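Local coordinates for protein phospholyase (Arthrobacter aurescens, PDB 5G4I) that is a pyridoxal 5'-phosphate-dependent phospholyase, a homologue of the class-III aminotransferases, at residues 216-219 with 220-224. Sequence-based numbering, arbitrary orientation.
Sequences LFDP and LFSTE
D218 and F221 close a type I beta turn at the end of strand 214-217, in the large domain of this fold type I pyridoxal-phosphate enzyme. F221 N donates to D218 O at 2.8 Å, from above the carbonyl plane. The D218 side chain also holds the turn. CG lies anti to the backbone N (chi1 164°), which carries the carboxylate forward along the chain. D218 OD1 accepts from L220 N at 3.0 Å. OD2 is gripped twice by S222. S222 N meets D218 OD2 at 3.0 Å from above the carboxylate plane, and S222 OG approaches nearly along the C-O axis. With an alanine here, L220 N and S222 N would probably lose their acceptor, and the S222 hydroxyl would be free to turn. The D218 side chain lies about 5 Å from the bound cofactor, and the S222 side chain about 4 Å from that of Q254, a cofactor-binding residue.

The packed side is the turn with the F221 ring against it. F217 CD2 meets F221 CZ at 3.7 Å. Their ring planes are tilted by 23° and well offset, with little overlap. I234 of helix 233-243 touches both. The looser side is watery, toward partly exposed T223 and E224. One water links D218 N to E224 OE2; another joins D218 OD2, T223 N and E224 OE1. Back on the packed side, D218 O sits 3.3 Å above the F221 ring plane, over its centre.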
ATOM      1  N   LEU A 216       5.295   7.701 -18.425  1.00  9.40           N
ATOM      2  CA  LEU A 216       4.263   7.052 -17.602  1.00  9.45           C
ATOM      3  C   LEU A 216       2.924   7.667 -18.032  1.00  8.73           C
ATOM      4  O   LEU A 216       2.766   8.914 -18.122  1.00  9.43           O
ATOM      5  CB  LEU A 216       4.497   7.415 -16.106  1.00  9.63           C
ATOM      6  CG  LEU A 216       3.435   7.055 -15.092  1.00  9.87           C
ATOM      7  CD1 LEU A 216       3.113   5.574 -15.059  1.00 10.75           C
ATOM      8  CD2 LEU A 216       3.844   7.562 -13.696  1.00 11.21           C
ATOM      9  N   PHE A 217       1.896   6.839 -18.341  1.00  7.93           N
ATOM     10  CA  PHE A 217       0.619   7.357 -18.915  1.00  8.33           C
ATOM     11  C   PHE A 217      -0.526   6.417 -18.593  1.00  8.89           C
ATOM     12  O   PHE A 217      -0.369   5.183 -18.550  1.00  9.39           O
ATOM     13  CB  PHE A 217       0.718   7.593 -20.456  1.00  9.13           C
ATOM     14  CG  PHE A 217       0.720   6.323 -21.298  1.00  9.34           C
ATOM     15  CD1 PHE A 217       1.811   5.455 -21.315  1.00 10.03           C
ATOM     16  CD2 PHE A 217      -0.376   5.985 -22.103  1.00  9.65           C
ATOM     17  CE1 PHE A 217       1.796   4.305 -22.127  1.00 10.81           C
ATOM     18  CE2 PHE A 217      -0.388   4.848 -22.925  1.00 10.20           C
ATOM     19  CZ  PHE A 217       0.697   4.012 -22.932  1.00 10.42           C
ATOM     20  N   ASP A 218      -1.728   7.044 -18.433  1.00  8.91           N
ATOM     21  CA  ASP A 218      -3.032   6.350 -18.484  1.00  8.70           C
ATOM     22  C   ASP A 218      -3.504   6.265 -19.902  1.00  8.75           C
ATOM     23  O   ASP A 218      -3.765   7.333 -20.525  1.00  9.36           O
ATOM     24  CB  ASP A 218      -4.049   7.135 -17.623  1.00  9.55           C
ATOM     25  CG  ASP A 218      -5.518   6.805 -17.858  1.00 10.64           C
ATOM     26  OD1 ASP A 218      -5.829   5.725 -18.418  1.00 10.47           O
ATOM     27  OD2 ASP A 218      -6.366   7.691 -17.458  1.00 11.50           O
ATOM     28  N   PRO A 219      -3.634   5.077 -20.496  1.00  9.23           N
ATOM     29  CA  PRO A 219      -4.062   4.994 -21.962  1.00  9.99           C
ATOM     30  C   PRO A 219      -5.363   5.703 -22.337  1.00 10.38           C
ATOM     31  O   PRO A 219      -5.523   6.163 -23.461  1.00 10.65           O
ATOM     32  CB  PRO A 219      -4.229   3.456 -22.167  1.00 11.04           C
ATOM     33  CG  PRO A 219      -3.226   2.855 -21.251  1.00  9.90           C
ATOM     34  CD  PRO A 219      -3.258   3.724 -19.979  1.00  9.26           C
ATOM     35  N   LEU A 220      -6.319   5.816 -21.413  1.00  9.84           N
ATOM     36  CA  LEU A 220      -7.590   6.542 -21.638  1.00 11.55           C
ATOM     37  C   LEU A 220      -7.424   8.075 -21.498  1.00 11.20           C
ATOM     38  O   LEU A 220      -8.368   8.871 -21.867  1.00 11.86           O
ATOM     39  CB  LEU A 220      -8.713   6.062 -20.686  1.00 11.26           C
ATOM     40  CG  LEU A 220      -9.386   4.753 -21.189  1.00 11.86           C
ATOM     41  CD1 LEU A 220     -10.284   4.174 -20.073  1.00 13.43           C
ATOM     42  CD2 LEU A 220     -10.234   4.974 -22.462  1.00 12.68           C
ATOM     43  N   PHE A 221      -6.278   8.535 -20.897  1.00  9.92           N
ATOM     44  CA  PHE A 221      -6.106   9.971 -20.573  1.00 10.83           C
ATOM     45  C   PHE A 221      -7.385  10.525 -19.945  1.00 11.45           C
ATOM     46  O   PHE A 221      -7.886  11.611 -20.370  1.00 11.83           O
ATOM     47  CB  PHE A 221      -5.617  10.741 -21.815  1.00 11.18           C
ATOM     48  CG  PHE A 221      -4.213  10.277 -22.252  1.00  9.65           C
ATOM     49  CD1 PHE A 221      -3.074  10.789 -21.614  1.00 10.21           C
ATOM     50  CD2 PHE A 221      -4.054   9.308 -23.252  1.00  9.83           C
ATOM     51  CE1 PHE A 221      -1.811  10.317 -21.989  1.00 10.43           C
ATOM     52  CE2 PHE A 221      -2.798   8.875 -23.592  1.00 10.32           C
ATOM     53  CZ  PHE A 221      -1.671   9.373 -22.976  1.00  9.74           C
ATOM     54  N   SER A 222      -7.867   9.828 -18.913  1.00 12.21           N
ATOM     55  CA  SER A 222      -9.116  10.189 -18.256  1.00 12.29           C
ATOM     56  C   SER A 222      -9.076  11.440 -17.416  1.00 13.78           C
ATOM     57  O   SER A 222      -9.941  12.354 -17.608  1.00 14.95           O
ATOM     58  CB  SER A 222      -9.671   9.003 -17.481  1.00 15.99           C
ATOM     59  OG  SER A 222      -8.794   8.579 -16.470  1.00 16.04           O
ATOM     60  N   THR A 223      -8.108  11.626 -16.524  1.00 11.93           N
ATOM     61  CA  THR A 223      -7.978  12.841 -15.722  1.00 12.66           C
ATOM     62  C   THR A 223      -7.849  14.111 -16.616  1.00 13.92           C
ATOM     63  O   THR A 223      -8.274  15.209 -16.227  1.00 14.74           O
ATOM     64  CB  THR A 223      -6.767  12.700 -14.762  1.00 13.25           C
ATOM     65  OG1 THR A 223      -6.986  11.544 -13.959  1.00 16.97           O
ATOM     66  CG2 THR A 223      -6.542  13.906 -13.848  1.00 15.01           C
ATOM     67  N   GLU A 224      -7.156  13.923 -17.759  1.00 12.27           N
ATOM     68  CA  GLU A 224      -6.898  14.963 -18.750  1.00 13.04           C
ATOM     69  C   GLU A 224      -8.176  15.429 -19.514  1.00 14.79           C
ATOM     70  O   GLU A 224      -8.117  16.444 -20.253  1.00 16.53           O
ATOM     71  CB  GLU A 224      -5.950  14.392 -19.821  1.00 12.60           C
ATOM     72  CG  GLU A 224      -4.503  14.133 -19.368  1.00 11.49           C
ATOM     73  CD  GLU A 224      -4.282  12.790 -18.705  1.00 12.86           C
ATOM     74  OE1 GLU A 224      -5.260  12.000 -18.432  1.00 11.45           O
ATOM     75  OE2 GLU A 224      -3.099  12.460 -18.418  1.00 11.74           O
TER
HETATM   76  O   HOH W   1      -1.769  10.020 -17.952  1.00 12.19           O
HETATM   77  O   HOH W   2      -5.472  10.112 -16.453  1.00 12.80           O